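Long-range contacts in glycoside hydrolase family 43 (Halothermothrix orenii, PDB 4QQS), which hydrolyses glycosidic bonds with alpha-L-arabinofuranosidase activity and probably takes part in xylan degradation: residues Y5-G10 against V287-L292; F124-I129 against Y140-C145; I158-M163 against V175-P180; K249-P254 against K302-S307. All coordinates share one frame; numbering follows the deposited sequence.

The chain opens interaction 1 at its very start: residues 5-10, which lead toward strand 16-23, pair with 287-292 some 280 residues later, so this contact spans nearly the whole five-bladed propeller and brings the N-terminal loop onto the last four-stranded sheet. Interactions 2 and 3 both fall within that span, one after the other. Interaction 2 closes the beta hairpin of strands 124-131 and 137-143; interaction 3 adds strand 175-178 to strand 153-162, the sheet neighbour of 137-143, and the two contacts touch. Interaction 4 starts at 249-254 but closes beyond 287-292, so it crosses interaction 1; the pair meet through Asp290 and Thr305. Interaction 1 lies on the opposite side of the chain's centre from interactions 2 and 3.

Interaction 1: residues Y5-G10 against V287-L292; sequences YTNPVG and VNIDRL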
# COMPACT_ATOMS: atom_id res chain seq x y z
N TYR A 5 0.36 2.35 23.06
CA TYR A 5 -0.58 2.80 22.03
C TYR A 5 -1.82 1.91 22.04
O TYR A 5 -1.76 0.75 22.44
CB TYR A 5 0.06 2.82 20.63
CG TYR A 5 0.25 1.47 19.98
CD1 TYR A 5 -0.75 0.90 19.21
CD2 TYR A 5 1.45 0.77 20.10
CE1 TYR A 5 -0.57 -0.34 18.60
CE2 TYR A 5 1.64 -0.45 19.49
CZ TYR A 5 0.62 -1.01 18.74
OH TYR A 5 0.82 -2.22 18.13
N THR A 6 -2.94 2.46 21.57
CA THR A 6 -4.16 1.69 21.36
C THR A 6 -4.66 2.03 19.97
O THR A 6 -4.88 3.20 19.66
CB THR A 6 -5.25 2.03 22.39
OG1 THR A 6 -4.76 1.78 23.72
CG2 THR A 6 -6.50 1.20 22.18
N ASN A 7 -4.83 1.01 19.13
CA ASN A 7 -5.40 1.22 17.82
C ASN A 7 -6.86 1.61 17.94
O ASN A 7 -7.53 1.24 18.90
CB ASN A 7 -5.32 -0.07 16.99
CG ASN A 7 -3.94 -0.30 16.43
OD1 ASN A 7 -3.29 0.62 15.93
ND2 ASN A 7 -3.51 -1.56 16.45
N PRO A 8 -7.38 2.35 16.95
CA PRO A 8 -6.65 2.90 15.80
C PRO A 8 -5.81 4.12 16.20
O PRO A 8 -6.31 5.01 16.86
CB PRO A 8 -7.78 3.33 14.85
CG PRO A 8 -8.99 2.59 15.32
CD PRO A 8 -8.84 2.51 16.79
N VAL A 9 -4.55 4.17 15.79
CA VAL A 9 -3.65 5.25 16.22
C VAL A 9 -3.88 6.53 15.42
O VAL A 9 -3.99 6.50 14.19
CB VAL A 9 -2.16 4.85 16.15
CG1 VAL A 9 -1.86 3.77 17.17
CG2 VAL A 9 -1.76 4.42 14.75
N GLY A 10 -3.97 7.64 16.14
CA GLY A 10 -4.08 8.94 15.51
C GLY A 10 -5.49 9.42 15.26
O GLY A 10 -5.70 10.59 14.91
N VAL A 287 -6.56 4.19 10.52
CA VAL A 287 -5.18 3.75 10.55
C VAL A 287 -4.84 2.97 11.82
O VAL A 287 -5.26 3.36 12.93
CB VAL A 287 -4.25 4.99 10.45
CG1 VAL A 287 -2.79 4.59 10.52
CG2 VAL A 287 -4.51 5.76 9.16
N ASN A 288 -4.06 1.91 11.66
CA ASN A 288 -3.64 1.03 12.75
C ASN A 288 -2.19 0.63 12.55
O ASN A 288 -1.70 0.61 11.41
CB ASN A 288 -4.45 -0.26 12.77
CG ASN A 288 -5.93 -0.01 12.81
OD1 ASN A 288 -6.52 0.14 13.88
ND2 ASN A 288 -6.53 0.12 11.65
N ILE A 289 -1.52 0.28 13.64
CA ILE A 289 -0.19 -0.31 13.58
C ILE A 289 -0.14 -1.57 14.42
O ILE A 289 -0.88 -1.71 15.40
CB ILE A 289 0.92 0.68 14.03
CG1 ILE A 289 0.84 0.97 15.53
CG2 ILE A 289 0.86 1.97 13.19
CD1 ILE A 289 1.93 1.89 16.02
N ASP A 290 0.75 -2.49 14.06
CA ASP A 290 1.02 -3.63 14.94
C ASP A 290 2.38 -4.22 14.58
O ASP A 290 2.93 -3.98 13.51
CB ASP A 290 -0.09 -4.70 14.86
CG ASP A 290 -1.23 -4.47 15.86
OD1 ASP A 290 -0.96 -4.20 17.05
OD2 ASP A 290 -2.41 -4.61 15.44
N ARG A 291 2.93 -4.99 15.51
CA ARG A 291 4.26 -5.56 15.35
C ARG A 291 4.28 -6.66 14.30
O ARG A 291 3.41 -7.52 14.29
CB ARG A 291 4.78 -6.07 16.69
CG ARG A 291 5.17 -4.92 17.61
CD ARG A 291 5.65 -5.38 19.00
NE ARG A 291 6.33 -4.25 19.65
CZ ARG A 291 5.75 -3.27 20.33
NH1 ARG A 291 4.45 -3.30 20.61
NH2 ARG A 291 6.48 -2.26 20.75
N LEU A 292 5.31 -6.60 13.46
CA LEU A 292 5.54 -7.53 12.36
C LEU A 292 6.90 -8.17 12.59
O LEU A 292 7.86 -7.47 12.93
CB LEU A 292 5.58 -6.72 11.06
CG LEU A 292 5.74 -7.50 9.77
CD1 LEU A 292 4.46 -8.26 9.46
CD2 LEU A 292 6.06 -6.56 8.63
O HOH W 1 -6.44 6.12 13.10
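The ring of Tyr5 lies across the side chain of Ile289, whose CG1 sits over one ring face as a CH-pi contact, 3.9 Å from the centroid and offset toward the rim. The two side chains cross obliquely; with Tyr5 CG between backbone N and carbonyl carbon (chi1 75°), the ring comes over Ile289 and its hydroxyl reaches Asp290. There Tyr5 OH donates to Asp290 OD1 at 2.9 Å, on the anti side and well out of the carboxylate plane, which is turned 51° from the ring. Asp290 is held further by Tyr272 and Thr305.

Asn7 addresses the strand differently, gripping the backbone of Ile289 with both ends of its amide. OD1 of Asn7 accepts from Ile289 N at 2.9 Å, while Asn7 ND2, with the acceptor almost in its own amide plane, donates to Ile289 O at 2.8 Å. The amide of Asn288 stands steeply to that of Asn7 and turns its ND2 to Thr274. Beyond the cis peptide before Pro8, Val9 CG2 packs on Ile289 CG2 at 3.9 Å. The N-terminal segment, without regular strand structure, is thus fastened to strand 285-295 in the last four-stranded sheet of the five-bladed beta-propeller.

Interaction 2: residues F124-I129 against Y140-C145; sequences FIDAHI and YYVKDC
Phe124 and Tyr141 send their side chains out alongside each other from neighbouring antiparallel strands, and Phe124 can be followed outward atom by atom. Its CB lies 3.6 Å from Val142 O, the carbonyl that its own CA approaches in a CA-H...O contact. CG, anti to the carbonyl carbon (chi1 -59°), brings one side of the ring to two partners: Phe124 CD1 comes within 3.9 Å of Tyr141 CD1, and farther out CE1 reaches Lys143 CG, also at 3.9 Å. The two rings are oblique, their planes 69° apart, and Phe118 joins both, meeting Phe124 edge-to-face.

Beside this apolar cluster the backbones pair. Ile125 and Val142 form a hydrogen-bonded pair, with Val142 N to Ile125 O at 2.9 Å and the return bond slightly longer. His128 and Tyr140 form the next, and Tyr140 N donates nearly straight to His128 O at 2.8 Å. Between the two pairs strand 124-129 spends one residue more than its partner, a beta bulge. Asp126, in the bulge with a positive phi of 63°, rests CB against Val142 CG2 at 3.7 Å. Its OD2 leaves the hairpin for Gly196 N and for a buffer molecule bound in the site.

His128, in turn, gives ND1 to Glu75, a ligand of the sodium ion. A bulged hairpin thus carries Asp126 beside Glu195, the predicted proton donor, consistent with the predicted pKa-modulating aspartate of the GH43 active site.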
# COMPACT_ATOMS: atom_id res chain seq x y z
N PHE A 124 -5.02 0.68 -13.97
CA PHE A 124 -3.92 0.25 -13.12
C PHE A 124 -3.91 1.10 -11.86
O PHE A 124 -4.11 2.31 -11.93
CB PHE A 124 -2.58 0.40 -13.85
CG PHE A 124 -2.51 -0.38 -15.11
CD1 PHE A 124 -2.12 -1.71 -15.09
CD2 PHE A 124 -2.88 0.18 -16.33
CE1 PHE A 124 -2.08 -2.45 -16.26
CE2 PHE A 124 -2.84 -0.56 -17.49
CZ PHE A 124 -2.44 -1.87 -17.46
N ILE A 125 -3.66 0.45 -10.73
CA ILE A 125 -3.64 1.11 -9.43
C ILE A 125 -2.59 0.48 -8.52
O ILE A 125 -1.95 -0.51 -8.88
CB ILE A 125 -5.03 1.05 -8.71
CG1 ILE A 125 -5.37 -0.38 -8.26
CG2 ILE A 125 -6.14 1.62 -9.60
CD1 ILE A 125 -6.56 -0.44 -7.33
N ASP A 126 -2.41 1.06 -7.34
CA ASP A 126 -1.66 0.43 -6.26
C ASP A 126 -0.18 0.21 -6.60
O ASP A 126 0.43 -0.76 -6.15
CB ASP A 126 -2.29 -0.89 -5.79
CG ASP A 126 -3.50 -0.70 -4.91
OD1 ASP A 126 -3.85 0.45 -4.57
OD2 ASP A 126 -4.12 -1.72 -4.54
N ALA A 127 0.42 1.15 -7.32
CA ALA A 127 1.85 1.08 -7.55
C ALA A 127 2.64 1.08 -6.25
O ALA A 127 2.32 1.78 -5.28
CB ALA A 127 2.30 2.24 -8.41
N HIS A 128 3.71 0.30 -6.27
CA HIS A 128 4.63 0.17 -5.15
C HIS A 128 6.02 0.01 -5.75
O HIS A 128 6.28 -0.94 -6.47
CB HIS A 128 4.27 -1.05 -4.32
CG HIS A 128 5.29 -1.38 -3.29
ND1 HIS A 128 5.48 -0.63 -2.15
CD2 HIS A 128 6.22 -2.38 -3.24
CE1 HIS A 128 6.48 -1.14 -1.46
NE2 HIS A 128 6.94 -2.20 -2.08
N ILE A 129 6.92 0.94 -5.46
CA ILE A 129 8.29 0.85 -5.94
C ILE A 129 9.17 0.31 -4.83
O ILE A 129 9.22 0.88 -3.74
CB ILE A 129 8.82 2.22 -6.47
CG1 ILE A 129 7.99 2.68 -7.66
CG2 ILE A 129 10.29 2.09 -6.87
CD1 ILE A 129 8.33 4.08 -8.17
N TYR A 140 5.73 -2.82 -8.53
CA TYR A 140 4.64 -3.78 -8.39
C TYR A 140 3.36 -2.98 -8.52
O TYR A 140 3.25 -1.91 -7.96
CB TYR A 140 4.72 -4.45 -6.99
CG TYR A 140 5.97 -5.26 -6.82
CD1 TYR A 140 7.17 -4.67 -6.44
CD2 TYR A 140 5.98 -6.61 -7.09
CE1 TYR A 140 8.34 -5.41 -6.35
CE2 TYR A 140 7.14 -7.37 -6.99
CZ TYR A 140 8.32 -6.76 -6.62
OH TYR A 140 9.50 -7.44 -6.54
N TYR A 141 2.41 -3.48 -9.29
CA TYR A 141 1.19 -2.72 -9.53
C TYR A 141 0.05 -3.66 -9.86
O TYR A 141 0.25 -4.83 -10.17
CB TYR A 141 1.40 -1.70 -10.64
CG TYR A 141 1.84 -2.29 -11.96
CD1 TYR A 141 0.93 -2.67 -12.92
CD2 TYR A 141 3.19 -2.48 -12.25
CE1 TYR A 141 1.33 -3.21 -14.13
CE2 TYR A 141 3.60 -3.03 -13.45
CZ TYR A 141 2.67 -3.39 -14.39
OH TYR A 141 3.03 -3.94 -15.61
N VAL A 142 -1.16 -3.13 -9.80
CA VAL A 142 -2.37 -3.91 -9.99
C VAL A 142 -3.01 -3.59 -11.34
O VAL A 142 -3.25 -2.43 -11.66
CB VAL A 142 -3.38 -3.64 -8.87
CG1 VAL A 142 -4.71 -4.32 -9.14
CG2 VAL A 142 -2.81 -4.11 -7.53
N LYS A 143 -3.27 -4.65 -12.11
CA LYS A 143 -4.14 -4.59 -13.28
C LYS A 143 -5.55 -4.82 -12.75
O LYS A 143 -5.90 -5.91 -12.34
CB LYS A 143 -3.72 -5.67 -14.29
CG LYS A 143 -4.38 -5.58 -15.65
CD LYS A 143 -3.86 -6.67 -16.60
CE LYS A 143 -4.29 -6.43 -18.03
NZ LYS A 143 -4.00 -7.54 -18.94
N ASP A 144 -6.30 -3.72 -12.65
CA ASP A 144 -7.50 -3.66 -11.84
C ASP A 144 -8.69 -4.41 -12.43
O ASP A 144 -8.96 -4.35 -13.63
CB ASP A 144 -7.87 -2.20 -11.61
CG ASP A 144 -9.02 -2.03 -10.64
OD1 ASP A 144 -8.82 -2.24 -9.43
OD2 ASP A 144 -10.12 -1.66 -11.10
N CYS A 145 -9.42 -5.09 -11.55
CA CYS A 145 -10.63 -5.84 -11.90
C CYS A 145 -11.66 -5.07 -12.72
O CYS A 145 -12.39 -5.71 -13.48
CB CYS A 145 -11.28 -6.36 -10.61
SG CYS A 145 -11.76 -5.08 -9.47

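Interaction 3: residues I158-M163 against V175-P180; sequences IYVQEM and VLAIQP
Ala177 and Ile178 both face Ile158, a classic beta bulge that joins strand 175-178 to strand 153-162. The hydrogen bonding follows from it: Ile158 O is gripped twice, by Ala177 N at 2.8 Å and less closely by Ile178 N at 3.3 Å, made possible by the helix-like backbone of Ala177 (psi -65°). Ile158 N answers to Ile178 O, almost in line with its carbonyl. Farther along, Val160 and Val175 form a regular hydrogen-bonded pair, with Val160 N to Val175 O at 2.9 Å.

Apolar contacts line the face bearing the isoleucines, where Ile158 and Ile178 run side by side until their CD1 atoms lie 3.9 Å apart, with Tyr210 packed against both. Val160 CG1 sits beside Val175 CB in the same manner.

The aromatic contribution comes from Tyr159, whose ring also leans on Tyr141 and Lys143 of the hairpin and whose OH bonds to Gln157. If Tyr159 were a serine, Leu176 would probably lose the surface its methyl rests on, and Gln157 its phenol partner. That methyl, Leu176 CD1, stands over one ring face as a CH-pi contact, 4.1 Å from the Tyr159 centroid and 17° off the normal.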
# COMPACT_ATOMS: atom_id res chain seq x y z
N ILE A 158 -1.60 -8.74 -9.57
CA ILE A 158 -0.40 -7.96 -9.33
C ILE A 158 0.69 -8.36 -10.31
O ILE A 158 1.03 -9.54 -10.40
CB ILE A 158 0.08 -8.11 -7.88
CG1 ILE A 158 -0.96 -7.51 -6.92
CG2 ILE A 158 1.44 -7.45 -7.67
CD1 ILE A 158 -0.79 -7.93 -5.46
N TYR A 159 1.21 -7.37 -11.03
CA TYR A 159 2.32 -7.50 -11.94
C TYR A 159 3.54 -6.81 -11.37
O TYR A 159 3.44 -5.95 -10.50
CB TYR A 159 1.96 -6.88 -13.31
CG TYR A 159 0.99 -7.71 -14.10
CD1 TYR A 159 -0.38 -7.63 -13.86
CD2 TYR A 159 1.43 -8.59 -15.08
CE1 TYR A 159 -1.28 -8.40 -14.54
CE2 TYR A 159 0.52 -9.37 -15.79
CZ TYR A 159 -0.83 -9.27 -15.51
OH TYR A 159 -1.71 -10.05 -16.21
N VAL A 160 4.70 -7.18 -11.90
CA VAL A 160 5.96 -6.53 -11.57
C VAL A 160 6.76 -6.28 -12.83
O VAL A 160 6.77 -7.09 -13.75
CB VAL A 160 6.78 -7.35 -10.54
CG1 VAL A 160 7.06 -8.77 -11.03
CG2 VAL A 160 8.08 -6.64 -10.17
N GLN A 161 7.44 -5.14 -12.86
CA GLN A 161 8.49 -4.88 -13.83
C GLN A 161 9.66 -4.18 -13.16
O GLN A 161 9.49 -3.36 -12.27
CB GLN A 161 7.99 -4.02 -14.99
CG GLN A 161 7.05 -4.78 -15.91
CD GLN A 161 6.43 -3.93 -16.98
OE1 GLN A 161 5.33 -3.40 -16.81
NE2 GLN A 161 7.13 -3.79 -18.10
N GLU A 162 10.86 -4.51 -13.62
CA GLU A 162 12.02 -3.70 -13.31
C GLU A 162 11.84 -2.34 -13.95
O GLU A 162 11.27 -2.24 -15.05
CB GLU A 162 13.25 -4.41 -13.86
CG GLU A 162 14.57 -3.80 -13.50
CD GLU A 162 15.74 -4.61 -14.04
OE1 GLU A 162 15.55 -5.82 -14.34
OE2 GLU A 162 16.83 -4.04 -14.15
N MET A 163 12.32 -1.29 -13.29
CA MET A 163 12.27 0.05 -13.86
C MET A 163 13.64 0.49 -14.32
O MET A 163 14.66 -0.02 -13.87
CB MET A 163 11.76 1.09 -12.87
CG MET A 163 10.50 0.67 -12.11
SD MET A 163 9.85 1.96 -11.07
CE MET A 163 8.92 2.91 -12.25
N VAL A 175 5.44 -8.89 -15.86
CA VAL A 175 5.52 -10.23 -15.33
C VAL A 175 4.39 -10.39 -14.30
O VAL A 175 4.33 -9.63 -13.33
CB VAL A 175 6.89 -10.48 -14.66
CG1 VAL A 175 6.96 -11.90 -14.11
CG2 VAL A 175 8.01 -10.24 -15.63
N LEU A 176 3.49 -11.35 -14.51
CA LEU A 176 2.48 -11.63 -13.50
C LEU A 176 3.17 -12.14 -12.24
O LEU A 176 3.95 -13.08 -12.30
CB LEU A 176 1.49 -12.68 -14.03
CG LEU A 176 0.40 -13.09 -13.05
CD1 LEU A 176 -0.49 -11.92 -12.64
CD2 LEU A 176 -0.42 -14.23 -13.65
N ALA A 177 2.88 -11.49 -11.11
CA ALA A 177 3.42 -11.91 -9.83
C ALA A 177 2.44 -12.85 -9.14
O ALA A 177 2.74 -14.04 -8.98
CB ALA A 177 3.76 -10.72 -8.96
N ILE A 178 1.26 -12.35 -8.78
CA ILE A 178 0.24 -13.14 -8.11
C ILE A 178 -1.14 -12.70 -8.56
O ILE A 178 -1.36 -11.56 -8.96
CB ILE A 178 0.33 -13.08 -6.57
CG1 ILE A 178 0.21 -11.65 -6.05
CG2 ILE A 178 1.60 -13.74 -6.08
CD1 ILE A 178 0.08 -11.57 -4.53
N GLN A 179 -2.08 -13.64 -8.47
CA GLN A 179 -3.49 -13.36 -8.69
C GLN A 179 -4.27 -14.27 -7.76
O GLN A 179 -3.75 -15.29 -7.30
CB GLN A 179 -3.89 -13.59 -10.14
CG GLN A 179 -3.81 -15.04 -10.55
CD GLN A 179 -4.15 -15.25 -12.01
OE1 GLN A 179 -4.87 -14.47 -12.61
NE2 GLN A 179 -3.61 -16.31 -12.58
N PRO A 180 -5.54 -13.94 -7.48
CA PRO A 180 -6.33 -14.79 -6.59
C PRO A 180 -6.23 -16.27 -6.94
O PRO A 180 -6.46 -16.66 -8.09
CB PRO A 180 -7.74 -14.22 -6.75
CG PRO A 180 -7.48 -12.75 -6.94
CD PRO A 180 -6.25 -12.69 -7.82

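Interaction 4: residues K249-P254 against K302-S307; sequences KGISGP and KGPTRS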
# COMPACT_ATOMS: atom_id res chain seq x y z
N LYS A 249 -13.61 -7.94 18.55
CA LYS A 249 -12.90 -6.76 19.03
C LYS A 249 -13.24 -5.49 18.23
O LYS A 249 -12.61 -4.46 18.41
CB LYS A 249 -11.39 -7.00 18.96
CG LYS A 249 -10.85 -8.13 19.83
CD LYS A 249 -9.33 -8.20 19.73
CE LYS A 249 -8.70 -9.16 20.73
NZ LYS A 249 -7.21 -9.08 20.62
N GLY A 250 -14.21 -5.57 17.32
CA GLY A 250 -14.55 -4.43 16.48
C GLY A 250 -13.54 -4.15 15.39
O GLY A 250 -13.45 -3.02 14.91
N ILE A 251 -12.81 -5.19 14.97
CA ILE A 251 -11.75 -5.06 13.98
C ILE A 251 -12.19 -5.75 12.69
O ILE A 251 -12.23 -6.97 12.61
CB ILE A 251 -10.43 -5.66 14.48
CG1 ILE A 251 -10.00 -5.04 15.81
CG2 ILE A 251 -9.35 -5.46 13.43
CD1 ILE A 251 -8.85 -5.79 16.47
N SER A 252 -12.49 -4.94 11.68
CA SER A 252 -13.05 -5.41 10.41
C SER A 252 -12.15 -5.05 9.24
O SER A 252 -11.69 -3.92 9.12
CB SER A 252 -14.41 -4.74 10.21
OG SER A 252 -15.00 -5.09 8.97
N GLY A 253 -11.90 -6.03 8.37
CA GLY A 253 -11.22 -5.77 7.12
C GLY A 253 -9.81 -5.19 7.17
O GLY A 253 -9.53 -4.22 6.46
N PRO A 254 -8.90 -5.76 7.97
CA PRO A 254 -7.54 -5.21 7.99
C PRO A 254 -6.85 -5.35 6.63
O PRO A 254 -6.81 -6.44 6.07
CB PRO A 254 -6.83 -6.05 9.06
CG PRO A 254 -7.58 -7.34 9.07
CD PRO A 254 -9.01 -7.00 8.76
N LYS A 302 1.71 -9.66 15.27
CA LYS A 302 1.08 -9.73 16.57
C LYS A 302 -0.13 -8.81 16.51
O LYS A 302 -0.04 -7.61 16.76
CB LYS A 302 2.04 -9.28 17.67
CG LYS A 302 1.47 -9.44 19.05
CD LYS A 302 2.42 -8.95 20.13
CE LYS A 302 1.92 -9.33 21.52
NZ LYS A 302 0.48 -8.98 21.71
N GLY A 303 -1.27 -9.35 16.11
CA GLY A 303 -2.45 -8.53 15.94
C GLY A 303 -3.51 -9.24 15.12
O GLY A 303 -3.37 -10.42 14.78
N PRO A 304 -4.58 -8.53 14.78
CA PRO A 304 -4.75 -7.09 15.03
C PRO A 304 -5.15 -6.80 16.47
O PRO A 304 -5.92 -7.56 17.06
CB PRO A 304 -5.88 -6.74 14.07
CG PRO A 304 -6.72 -7.98 14.04
CD PRO A 304 -5.73 -9.11 14.08
N THR A 305 -4.62 -5.72 17.03
CA THR A 305 -4.92 -5.37 18.41
C THR A 305 -5.81 -4.14 18.51
O THR A 305 -5.81 -3.27 17.65
CB THR A 305 -3.64 -5.08 19.23
OG1 THR A 305 -3.02 -3.89 18.74
CG2 THR A 305 -2.68 -6.24 19.19
N ARG A 306 -6.56 -4.10 19.61
CA ARG A 306 -7.35 -2.93 19.99
C ARG A 306 -7.32 -2.74 21.50
O ARG A 306 -8.32 -2.37 22.10
CB ARG A 306 -8.80 -3.10 19.56
CG ARG A 306 -9.00 -2.92 18.10
CD ARG A 306 -8.92 -1.48 17.75
NE ARG A 306 -10.15 -1.03 17.12
CZ ARG A 306 -10.33 -0.90 15.81
NH1 ARG A 306 -9.34 -1.18 14.95
NH2 ARG A 306 -11.49 -0.48 15.34
N SER A 307 -6.18 -3.02 22.10
CA SER A 307 -5.96 -2.84 23.52
C SER A 307 -4.57 -2.25 23.67
O SER A 307 -3.79 -2.30 22.73
CB SER A 307 -6.05 -4.17 24.25
OG SER A 307 -5.11 -5.10 23.74
O HOH W 2 -6.46 -6.34 21.41
O HOH W 3 -5.84 -10.00 17.90
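Ile251 and Arg306 slide past each other in opposite directions, a fit set by their torsions. Ile251 CG1 stands anti to the carbonyl carbon (chi1 -56°), carrying CD1 out to the other loop, while the Arg306 chain bends at chi2 (-75°) and again at chi3 (-122°), folding its guanidinium back over the isoleucine. Packing at the bend is tight: Arg306 CG lies 3.3 Å from Ile251 CG1 and about as near to CD1. Beyond it the guanidinium turns one face to Ile251 CG1, which sits 3.8 Å above its plane, displaced toward the rim. The other branch, Ile251 CG2, presses on Pro304 CG at 3.7 Å, on a ring placed by a cis peptide.

Arg306 NH2 approaches Gly250 O at 3.2 Å, yet the angle is too poor for a hydrogen bond; NH1 makes a weak one to Thr274. Were Arg306 replaced by an alanine, a gap would be likely to open beside Ile251 CG1 and CD1, and Thr274 would lose this weak partner.

Lys249, extended beyond CG, reaches the second loop through water. One water accepts from Lys249 NZ at 2.9 Å and from Arg306 N, and also bonds Ser307 OG; another donates a hydrogen bond to Pro304 O at 2.6 Å while accepting from Lys249 NZ. With no direct hydrogen bond across it, the junction of these loops relies on apolar fit in the middle and water bridges from the exposed Lys249, where solvation probably eases the lysine charge.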